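Local coordinates for protein restriction endonuclease THAI (Thermoplasma acidophilum, PDB 3NDH) that acts as a restriction endonuclease, binding its specific DNA site as a pair of subunits with intercalation but no base flipping, probably to cleave both strands, at residues Pro88-Lys93 / Pro132-Ile137; Lys113-Val118 / Arg124-Thr129. One frame throughout, in Å; residues are numbered along the deposited sequence.

Overall arrangement
Contact 2 is nested inside the chain loop that contact 1 closes, in the order 88-93, 113-118, 124-129, 132-137, and their centres lie about 15 Å apart. Contact 1 sits at two starts within the mixed six-stranded sheet, those of strands 92-94 and 135-141, with strand 97-105 between them, and beside the sodium ion. Contact 2 lies farther from the chain centre, about 18 Å, where the loop before helix 120-129 meets that helix. Trp130 joins them: it stacks with Phe126 and bonds to Glu89. Both contacts reach DNA strand C and the second subunit. The metal site thus lies by inner strands of the sheet, while the adjoining loop reaches the DNA.

Contact 1 of 2, residues Pro88-Lys93 / Pro132-Ile137. With NA (sodium ion), chain E; nucleotides of chain C.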
loop_
_atom_site.group_PDB
_atom_site.type_symbol
_atom_site.label_atom_id
_atom_site.label_comp_id
_atom_site.label_asym_id
_atom_site.label_seq_id
_atom_site.Cartn_x
_atom_site.Cartn_y
_atom_site.Cartn_z
ATOM N N PRO A 88 -0.095 13.444 -6.745
ATOM C CA PRO A 88 -1.280 13.882 -6.000
ATOM C C PRO A 88 -2.569 13.848 -6.818
ATOM O O PRO A 88 -2.627 14.416 -7.910
ATOM C CB PRO A 88 -0.930 15.325 -5.602
ATOM C CG PRO A 88 0.548 15.399 -5.663
ATOM C CD PRO A 88 0.945 14.486 -6.776
ATOM N N GLU A 89 -3.593 13.209 -6.260
ATOM C CA GLU A 89 -4.970 13.204 -6.803
ATOM C C GLU A 89 -5.249 12.399 -8.055
ATOM O O GLU A 89 -6.129 11.547 -8.070
ATOM C CB GLU A 89 -5.494 14.626 -7.037
ATOM C CG GLU A 89 -5.331 15.545 -5.852
ATOM C CD GLU A 89 -6.156 16.801 -5.984
ATOM O OE1 GLU A 89 -7.394 16.690 -5.929
ATOM O OE2 GLU A 89 -5.571 17.899 -6.124
ATOM N N ILE A 90 -4.537 12.729 -9.122
ATOM C CA ILE A 90 -4.811 12.175 -10.424
ATOM C C ILE A 90 -4.272 10.751 -10.483
ATOM O O ILE A 90 -3.110 10.505 -10.202
ATOM C CB ILE A 90 -4.164 13.016 -11.547
ATOM C CG1 ILE A 90 -4.587 14.499 -11.485
ATOM C CG2 ILE A 90 -4.500 12.403 -12.896
ATOM C CD1 ILE A 90 -3.803 15.367 -12.449
ATOM N N ASP A 91 -5.139 9.817 -10.845
ATOM C CA ASP A 91 -4.770 8.421 -10.960
ATOM C C ASP A 91 -4.675 7.904 -12.377
ATOM O O ASP A 91 -3.940 6.952 -12.626
ATOM C CB ASP A 91 -5.778 7.591 -10.173
ATOM C CG ASP A 91 -5.656 7.824 -8.695
ATOM O OD1 ASP A 91 -4.533 7.744 -8.133
ATOM O OD2 ASP A 91 -6.680 8.105 -8.044
ATOM N N VAL A 92 -5.396 8.528 -13.296
ATOM C CA VAL A 92 -5.534 8.053 -14.660
ATOM C C VAL A 92 -6.064 9.211 -15.482
ATOM O O VAL A 92 -6.639 10.151 -14.930
ATOM C CB VAL A 92 -6.471 6.798 -14.692
ATOM C CG1 VAL A 92 -7.913 7.145 -14.335
ATOM C CG2 VAL A 92 -6.371 6.053 -16.009
ATOM N N LYS A 93 -5.804 9.194 -16.781
ATOM C CA LYS A 93 -6.403 10.156 -17.688
ATOM C C LYS A 93 -7.172 9.415 -18.751
ATOM O O LYS A 93 -6.792 8.316 -19.162
ATOM C CB LYS A 93 -5.370 11.078 -18.324
ATOM C CG LYS A 93 -4.492 11.812 -17.338
ATOM C CD LYS A 93 -3.472 12.638 -18.088
ATOM C CE LYS A 93 -2.587 13.365 -17.123
ATOM N NZ LYS A 93 -1.563 14.209 -17.835
ATOM N N PRO A 132 -11.284 21.723 -5.437
ATOM C CA PRO A 132 -11.514 20.612 -6.379
ATOM C C PRO A 132 -11.222 20.978 -7.827
ATOM O O PRO A 132 -11.628 22.045 -8.287
ATOM C CB PRO A 132 -13.008 20.298 -6.216
ATOM C CG PRO A 132 -13.404 20.909 -4.897
ATOM C CD PRO A 132 -12.509 22.096 -4.707
ATOM N N ARG A 133 -10.505 20.102 -8.526
ATOM C CA ARG A 133 -10.176 20.304 -9.938
ATOM C C ARG A 133 -10.518 19.127 -10.853
ATOM O O ARG A 133 -10.686 19.317 -12.060
ATOM C CB ARG A 133 -8.687 20.615 -10.086
ATOM C CG ARG A 133 -8.276 21.970 -9.573
ATOM C CD ARG A 133 -6.817 22.239 -9.957
ATOM N NE ARG A 133 -5.886 21.401 -9.207
ATOM C CZ ARG A 133 -4.572 21.330 -9.431
ATOM N NH1 ARG A 133 -4.008 22.038 -10.407
ATOM N NH2 ARG A 133 -3.813 20.545 -8.678
ATOM N N PHE A 134 -10.607 17.918 -10.304
ATOM C CA PHE A 134 -10.674 16.721 -11.130
ATOM C C PHE A 134 -11.948 15.906 -10.948
ATOM O O PHE A 134 -12.448 15.718 -9.836
ATOM C CB PHE A 134 -9.445 15.845 -10.826
ATOM C CG PHE A 134 -8.147 16.602 -10.841
ATOM C CD1 PHE A 134 -7.742 17.272 -11.978
ATOM C CD2 PHE A 134 -7.353 16.686 -9.714
ATOM C CE1 PHE A 134 -6.545 17.988 -12.006
ATOM C CE2 PHE A 134 -6.161 17.413 -9.732
ATOM C CZ PHE A 134 -5.765 18.061 -10.866
ATOM N N ASP A 135 -12.458 15.399 -12.065
ATOM C CA ASP A 135 -13.528 14.392 -12.060
ATOM C C ASP A 135 -13.159 13.254 -11.131
ATOM O O ASP A 135 -12.007 12.833 -11.108
ATOM C CB ASP A 135 -13.748 13.837 -13.474
ATOM C CG ASP A 135 -14.410 14.834 -14.414
ATOM O OD1 ASP A 135 -15.051 15.798 -13.932
ATOM O OD2 ASP A 135 -14.276 14.630 -15.643
ATOM N N LEU A 136 -14.146 12.788 -10.373
ATOM C CA LEU A 136 -13.964 11.763 -9.359
ATOM C C LEU A 136 -14.828 10.548 -9.679
ATOM O O LEU A 136 -16.018 10.679 -9.979
ATOM C CB LEU A 136 -14.356 12.336 -7.998
ATOM C CG LEU A 136 -14.489 11.416 -6.790
ATOM C CD1 LEU A 136 -13.166 10.737 -6.467
ATOM C CD2 LEU A 136 -14.991 12.208 -5.589
ATOM N N ILE A 137 -14.202 9.365 -9.651
ATOM C CA ILE A 137 -14.911 8.086 -9.619
ATOM C C ILE A 137 -14.750 7.552 -8.193
ATOM O O ILE A 137 -13.642 7.261 -7.747
ATOM C CB ILE A 137 -14.383 7.057 -10.631
ATOM C CG1 ILE A 137 -14.583 7.571 -12.062
ATOM C CG2 ILE A 137 -15.106 5.698 -10.446
ATOM C CD1 ILE A 137 -13.925 6.672 -13.137
HETATM NA NA NA E . -7.014 7.821 -5.703
ATOM P P DC C 5 3.549 17.176 -0.936
ATOM O OP1 DC C 5 2.552 18.048 -1.578
ATOM O OP2 DC C 5 3.801 17.282 0.519
ATOM O "O5'" DC C 5 3.196 15.669 -1.299
ATOM C "C5'" DC C 5 2.868 15.324 -2.640
ATOM C "C4'" DC C 5 2.843 13.824 -2.803
ATOM O "O4'" DC C 5 4.139 13.257 -2.539
ATOM C "C3'" DC C 5 1.904 13.088 -1.860
ATOM O "O3'" DC C 5 0.587 13.186 -2.397
ATOM C "C2'" DC C 5 2.463 11.680 -1.910
ATOM C "C1'" DC C 5 3.976 11.935 -2.031
ATOM N N1 DC C 5 4.736 11.848 -0.780
ATOM C C2 DC C 5 5.506 10.713 -0.547
ATOM O O2 DC C 5 5.496 9.801 -1.394
ATOM N N3 DC C 5 6.235 10.629 0.586
ATOM C C4 DC C 5 6.210 11.630 1.472
ATOM N N4 DC C 5 6.956 11.511 2.573
ATOM C C5 DC C 5 5.420 12.797 1.263
ATOM C C6 DC C 5 4.706 12.863 0.135
ATOM P P DC C 7 -3.997 8.199 -3.991
ATOM O OP1 DC C 7 -4.760 8.082 -5.238
ATOM O OP2 DC C 7 -4.269 9.331 -3.060
ATOM O "O5'" DC C 7 -4.148 6.839 -3.182
ATOM C "C5'" DC C 7 -4.290 5.599 -3.858
ATOM C "C4'" DC C 7 -4.371 4.482 -2.847
ATOM O "O4'" DC C 7 -3.182 4.508 -2.035
ATOM C "C3'" DC C 7 -5.506 4.606 -1.834
ATOM O "O3'" DC C 7 -6.733 4.099 -2.414
ATOM C "C2'" DC C 7 -4.989 3.742 -0.689
ATOM C "C1'" DC C 7 -3.453 3.802 -0.831
ATOM N N1 DC C 7 -2.743 4.479 0.272
ATOM C C2 DC C 7 -2.159 3.694 1.270
ATOM O O2 DC C 7 -2.150 2.460 1.134
ATOM N N3 DC C 7 -1.605 4.290 2.350
ATOM C C4 DC C 7 -1.599 5.622 2.445
ATOM N N4 DC C 7 -1.099 6.165 3.558
ATOM C C5 DC C 7 -2.121 6.453 1.408
ATOM C C6 DC C 7 -2.676 5.846 0.344
HETATM O O HOH W 1 -7.004 20.181 -6.932
HETATM O O HOH W 2 -9.572 17.555 -7.295
HETATM O O HOH W 3 -7.300 10.208 -5.839
HETATM O O HOH W 4 -6.661 5.488 -6.259
HETATM O O HOH W 5 -7.206 8.072 -3.183
#
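Ile90 and Glu89 close on the Phe134 ring from two directions, one over a face and the other at the edge. Ile90 lays CG1 almost above the ring centre, 3.8 Å from CG1 to the centroid of Phe134 and 11° off its normal, with CD1 reaching past toward CZ and CE1. The opposite face of the ring rests on CB of Arg133, so Phe134 is held between two aliphatic groups. Glu89 CB lies 3.9 Å from Phe134 CD2; with chi1 -50° setting CG beside the backbone N, the chain, extended beyond CG, crosses the ring's edge at about a right angle and brings CD within 3.8 Å of Phe134 CE2. OE1 comes nearest to Phe134 CD2 and OE2 to Phe134 CE2, the latter at 3.7 Å, with the carboxylate plane turned 68° from the ring. Glu89 OE1 accepts from Trp130 NE1 and, at 2.7 Å, from water 2, which in turn accepts from Arg133 N. Glu89 OE2 takes water 1 at 2.8 Å, which leads to Arg133 NE, and lies 4.1 Å from Arg133 NH2, beyond a salt bridge; Arg133 has two conformers, so the water 1 link is doubtful. Pro98 of the flanking strand 97-105 packs on both Ile90 and Phe134. Next to Ile90 in the chain, Asp91 OD2 binds the sodium ion at 2.4 Å, joined by Ile101 O, a phosphate oxygen of DC7 of chain C and three waters. One of these waters also donates to Glu89 O, and Arg50 of the second subunit makes a salt bridge to Asp91 OD1. Water 2 thus ties the Glu89 carboxylate to Arg133 N, with the Arg133 side chain a nearby opposite charge, while the sodium site is consistent with the metal-binding active site of PD-(D/E)XK nucleases.

Contact 2 of 2, residues Lys113-Val118 / Arg124-Thr129; sequences KLIWTV and RQFLET. With nucleotides of chain C.
A classic beta bulge, with Leu114 and Ile115 both facing Val182, meets helix 120-129 through Phe126 at the DNA-binding loop. Ile115 places the methyl CG2 squarely over one face of the Phe126 ring, 3.6 Å from CG2 to the centroid and 10° off the normal. Its chi1 of -172° sets CG1 anti to the backbone N, and this leaves CG2 to press on the ring while CG1 turns toward the phosphate of DG6 of chain C. Leu114 adds its CB, 3.7 Å from Phe126 CZ. Val182 also touches both Ile115 and Phe126, and the Phe126 ring stacks with Trp130, so the ring sits in a small apolar cluster. On the DNA side, Trp116 N donates to OP2 of DG6 at 3.0 Å and Trp116 NE1 to OP2 of DC7 of chain C at 2.7 Å. The C5 edge of the DC7 base points at one face of the indole, C5 lying 3.2 Å from Trp116 CD2; the two planes are steeply inclined, not stacked. CB of Lys113 lies toward the rim of the indole's opposite face. Lys113 bends at chi2 and sends NZ 2.9 Å from N7 of DG8 of chain C, a major-groove acceptor; Glu183 and the carbonyl of Gly111 also hold this ammonium. Lys113 and Trp116 thereby bond to three successive nucleotides, with Ile115 CG1 packed on the DG6 phosphate. CH-pi and apolar contacts join loop and helix, with no hydrogen bond between the two segments, whereas N-H groups and one ammonium bond to the DNA.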
loop_
_atom_site.group_PDB
_atom_site.type_symbol
_atom_site.label_atom_id
_atom_site.label_comp_id
_atom_site.label_asym_id
_atom_site.label_seq_id
_atom_site.Cartn_x
_atom_site.Cartn_y
_atom_site.Cartn_z
ATOM N N LYS A 113 -9.953 10.616 2.211
ATOM C CA LYS A 113 -8.826 11.567 2.196
ATOM C C LYS A 113 -8.702 12.338 0.889
ATOM O O LYS A 113 -8.870 11.786 -0.200
ATOM C CB LYS A 113 -7.482 10.878 2.498
ATOM C CG LYS A 113 -7.123 10.793 3.976
ATOM C CD LYS A 113 -8.033 9.848 4.721
ATOM C CE LYS A 113 -7.713 9.771 6.217
ATOM N NZ LYS A 113 -8.712 8.891 6.930
ATOM N N LEU A 114 -8.339 13.613 1.032
ATOM C CA LEU A 114 -7.976 14.478 -0.083
ATOM C C LEU A 114 -6.463 14.531 -0.327
ATOM O O LEU A 114 -6.026 14.711 -1.455
ATOM C CB LEU A 114 -8.511 15.890 0.151
ATOM C CG LEU A 114 -10.040 15.991 0.228
ATOM C CD1 LEU A 114 -10.428 17.415 0.637
ATOM C CD2 LEU A 114 -10.699 15.622 -1.080
ATOM N N ILE A 115 -5.673 14.355 0.732
ATOM C CA ILE A 115 -4.212 14.260 0.647
ATOM C C ILE A 115 -3.749 13.464 1.892
ATOM O O ILE A 115 -4.394 13.532 2.932
ATOM C CB ILE A 115 -3.547 15.666 0.565
ATOM C CG1 ILE A 115 -2.048 15.536 0.273
ATOM C CG2 ILE A 115 -3.787 16.480 1.835
ATOM C CD1 ILE A 115 -1.377 16.828 -0.158
ATOM N N TRP A 116 -2.687 12.680 1.751
ATOM C CA TRP A 116 -2.251 11.763 2.804
ATOM C C TRP A 116 -1.199 12.391 3.729
ATOM O O TRP A 116 -0.309 11.712 4.255
ATOM C CB TRP A 116 -1.787 10.472 2.164
ATOM C CG TRP A 116 -2.862 9.803 1.356
ATOM C CD1 TRP A 116 -3.021 9.824 -0.003
ATOM C CD2 TRP A 116 -3.943 9.002 1.869
ATOM N NE1 TRP A 116 -4.123 9.095 -0.362
ATOM C CE2 TRP A 116 -4.707 8.575 0.762
ATOM C CE3 TRP A 116 -4.323 8.589 3.147
ATOM C CZ2 TRP A 116 -5.814 7.746 0.899
ATOM C CZ3 TRP A 116 -5.435 7.757 3.273
ATOM C CH2 TRP A 116 -6.172 7.360 2.159
ATOM N N THR A 117 -1.408 13.677 4.010
ATOM C CA THR A 117 -0.542 14.496 4.814
ATOM C C THR A 117 -1.100 14.661 6.225
ATOM O O THR A 117 -2.268 15.030 6.383
ATOM C CB THR A 117 -0.437 15.878 4.194
ATOM O OG1 THR A 117 0.204 15.757 2.943
ATOM C CG2 THR A 117 0.373 16.824 5.090
ATOM N N VAL A 118 -0.283 14.348 7.230
ATOM C CA VAL A 118 -0.659 14.481 8.636
ATOM C C VAL A 118 0.050 15.656 9.330
ATOM O O VAL A 118 -0.509 16.251 10.252
ATOM C CB VAL A 118 -0.399 13.163 9.398
ATOM C CG1 VAL A 118 -0.614 13.356 10.882
ATOM C CG2 VAL A 118 -1.323 12.087 8.873
ATOM N N ARG A 124 -2.519 22.408 7.120
ATOM C CA ARG A 124 -3.155 23.725 7.098
ATOM C C ARG A 124 -2.839 24.466 5.797
ATOM O O ARG A 124 -3.681 25.181 5.266
ATOM C CB ARG A 124 -2.749 24.541 8.325
ATOM C CG ARG A 124 -3.445 25.888 8.426
ATOM C CD ARG A 124 -3.771 26.243 9.870
ATOM N NE ARG A 124 -4.994 25.576 10.336
ATOM C CZ ARG A 124 -6.173 26.171 10.540
ATOM N NH1 ARG A 124 -7.204 25.456 10.973
ATOM N NH2 ARG A 124 -6.340 27.474 10.325
ATOM N N GLN A 125 -1.640 24.265 5.266
ATOM C CA GLN A 125 -1.282 24.812 3.954
ATOM C C GLN A 125 -2.200 24.272 2.861
ATOM O O GLN A 125 -2.634 25.011 1.980
ATOM C CB GLN A 125 0.170 24.471 3.621
ATOM C CG GLN A 125 0.700 25.120 2.358
ATOM C CD GLN A 125 2.163 24.816 2.123
ATOM O OE1 GLN A 125 2.937 24.653 3.068
ATOM N NE2 GLN A 125 2.556 24.752 0.857
ATOM N N PHE A 126 -2.480 22.974 2.909
ATOM C CA PHE A 126 -3.430 22.359 1.986
ATOM C C PHE A 126 -4.820 22.985 2.113
ATOM O O PHE A 126 -5.423 23.380 1.109
ATOM C CB PHE A 126 -3.495 20.849 2.234
ATOM C CG PHE A 126 -4.421 20.110 1.308
ATOM C CD1 PHE A 126 -3.957 19.594 0.096
ATOM C CD2 PHE A 126 -5.741 19.886 1.659
ATOM C CE1 PHE A 126 -4.808 18.916 -0.748
ATOM C CE2 PHE A 126 -6.590 19.214 0.799
ATOM C CZ PHE A 126 -6.112 18.719 -0.385
ATOM N N LEU A 127 -5.332 23.071 3.337
ATOM C CA LEU A 127 -6.643 23.683 3.592
ATOM C C LEU A 127 -6.731 25.060 2.951
ATOM O O LEU A 127 -7.735 25.409 2.344
ATOM C CB LEU A 127 -6.899 23.783 5.098
ATOM C CG LEU A 127 -8.019 24.700 5.620
ATOM C CD1 LEU A 127 -9.367 24.097 5.254
ATOM C CD2 LEU A 127 -7.874 24.891 7.127
ATOM N N GLU A 128 -5.663 25.832 3.064
ATOM C CA GLU A 128 -5.686 27.206 2.596
ATOM C C GLU A 128 -5.473 27.372 1.085
ATOM O O GLU A 128 -5.689 28.459 0.561
ATOM C CB GLU A 128 -4.657 28.024 3.374
ATOM C CG GLU A 128 -4.903 28.067 4.889
ATOM C CD GLU A 128 -6.291 28.572 5.280
ATOM O OE1 GLU A 128 -6.829 28.125 6.330
ATOM O OE2 GLU A 128 -6.835 29.429 4.545
ATOM N N THR A 129 -5.083 26.311 0.380
ATOM C CA THR A 129 -4.765 26.411 -1.057
ATOM C C THR A 129 -5.565 25.508 -1.998
ATOM O O THR A 129 -5.808 25.888 -3.151
ATOM C CB THR A 129 -3.274 26.153 -1.312
ATOM O OG1 THR A 129 -2.896 24.872 -0.793
ATOM C CG2 THR A 129 -2.439 27.222 -0.648
ATOM P P DC C 7 -3.997 8.199 -3.991
ATOM O OP1 DC C 7 -4.760 8.082 -5.238
ATOM O OP2 DC C 7 -4.269 9.331 -3.060
ATOM O "O5'" DC C 7 -4.148 6.839 -3.182
ATOM C "C5'" DC C 7 -4.290 5.599 -3.858
ATOM C "C4'" DC C 7 -4.371 4.482 -2.847
ATOM O "O4'" DC C 7 -3.182 4.508 -2.035
ATOM C "C3'" DC C 7 -5.506 4.606 -1.834
ATOM O "O3'" DC C 7 -6.733 4.099 -2.414
ATOM C "C2'" DC C 7 -4.989 3.742 -0.689
ATOM C "C1'" DC C 7 -3.453 3.802 -0.831
ATOM N N1 DC C 7 -2.743 4.479 0.272
ATOM C C2 DC C 7 -2.159 3.694 1.270
ATOM O O2 DC C 7 -2.150 2.460 1.134
ATOM N N3 DC C 7 -1.605 4.290 2.350
ATOM C C4 DC C 7 -1.599 5.622 2.445
ATOM N N4 DC C 7 -1.099 6.165 3.558
ATOM C C5 DC C 7 -2.121 6.453 1.408
ATOM C C6 DC C 7 -2.676 5.846 0.344
ATOM P P DG C 6 -0.632 12.382 -1.721
ATOM O OP1 DG C 6 -1.827 13.007 -2.319
ATOM O OP2 DG C 6 -0.478 12.343 -0.246
ATOM O "O5'" DG C 6 -0.496 10.907 -2.309
ATOM C "C5'" DG C 6 -0.484 10.691 -3.723
ATOM C "C4'" DG C 6 -0.330 9.217 -4.029
ATOM O "O4'" DG C 6 0.859 8.721 -3.388
ATOM C "C3'" DG C 6 -1.445 8.328 -3.495
ATOM O "O3'" DG C 6 -2.470 8.232 -4.464
ATOM C "C2'" DG C 6 -0.751 6.993 -3.333
ATOM C "C1'" DG C 6 0.613 7.432 -2.832
ATOM N N9 DG C 6 0.754 7.548 -1.389
ATOM C C8 DG C 6 0.763 8.704 -0.649
ATOM N N7 DG C 6 1.041 8.501 0.607
ATOM C C5 DG C 6 1.203 7.126 0.705
ATOM C C6 DG C 6 1.555 6.325 1.812
ATOM O O6 DG C 6 1.850 6.683 2.953
ATOM N N1 DG C 6 1.572 4.973 1.479
ATOM C C2 DG C 6 1.307 4.463 0.230
ATOM N N2 DG C 6 1.350 3.127 0.109
ATOM N N3 DG C 6 1.017 5.209 -0.820
ATOM C C4 DG C 6 0.982 6.522 -0.510
ATOM P P DG C 8 -8.173 4.640 -1.903
ATOM O OP1 DG C 8 -9.169 4.298 -2.948
ATOM O OP2 DG C 8 -8.013 6.054 -1.470
ATOM O "O5'" DG C 8 -8.494 3.758 -0.612
ATOM C "C5'" DG C 8 -8.193 4.218 0.712
ATOM C "C4'" DG C 8 -8.497 3.129 1.717
ATOM O "O4'" DG C 8 -7.827 3.388 2.974
ATOM C "C3'" DG C 8 -9.971 2.916 2.065
ATOM O "O3'" DG C 8 -10.158 1.503 2.262
ATOM C "C2'" DG C 8 -10.110 3.700 3.362
ATOM C "C1'" DG C 8 -8.784 3.378 4.028
ATOM N N9 DG C 8 -8.337 4.320 5.044
ATOM C C8 DG C 8 -8.478 5.689 5.044
ATOM N N7 DG C 8 -7.943 6.258 6.088
ATOM C C5 DG C 8 -7.424 5.201 6.827
ATOM C C6 DG C 8 -6.720 5.193 8.065
ATOM O O6 DG C 8 -6.424 6.150 8.793
ATOM N N1 DG C 8 -6.361 3.901 8.439
ATOM C C2 DG C 8 -6.647 2.763 7.721
ATOM N N2 DG C 8 -6.208 1.606 8.237
ATOM N N3 DG C 8 -7.314 2.758 6.582
ATOM C C4 DG C 8 -7.663 4.002 6.195
#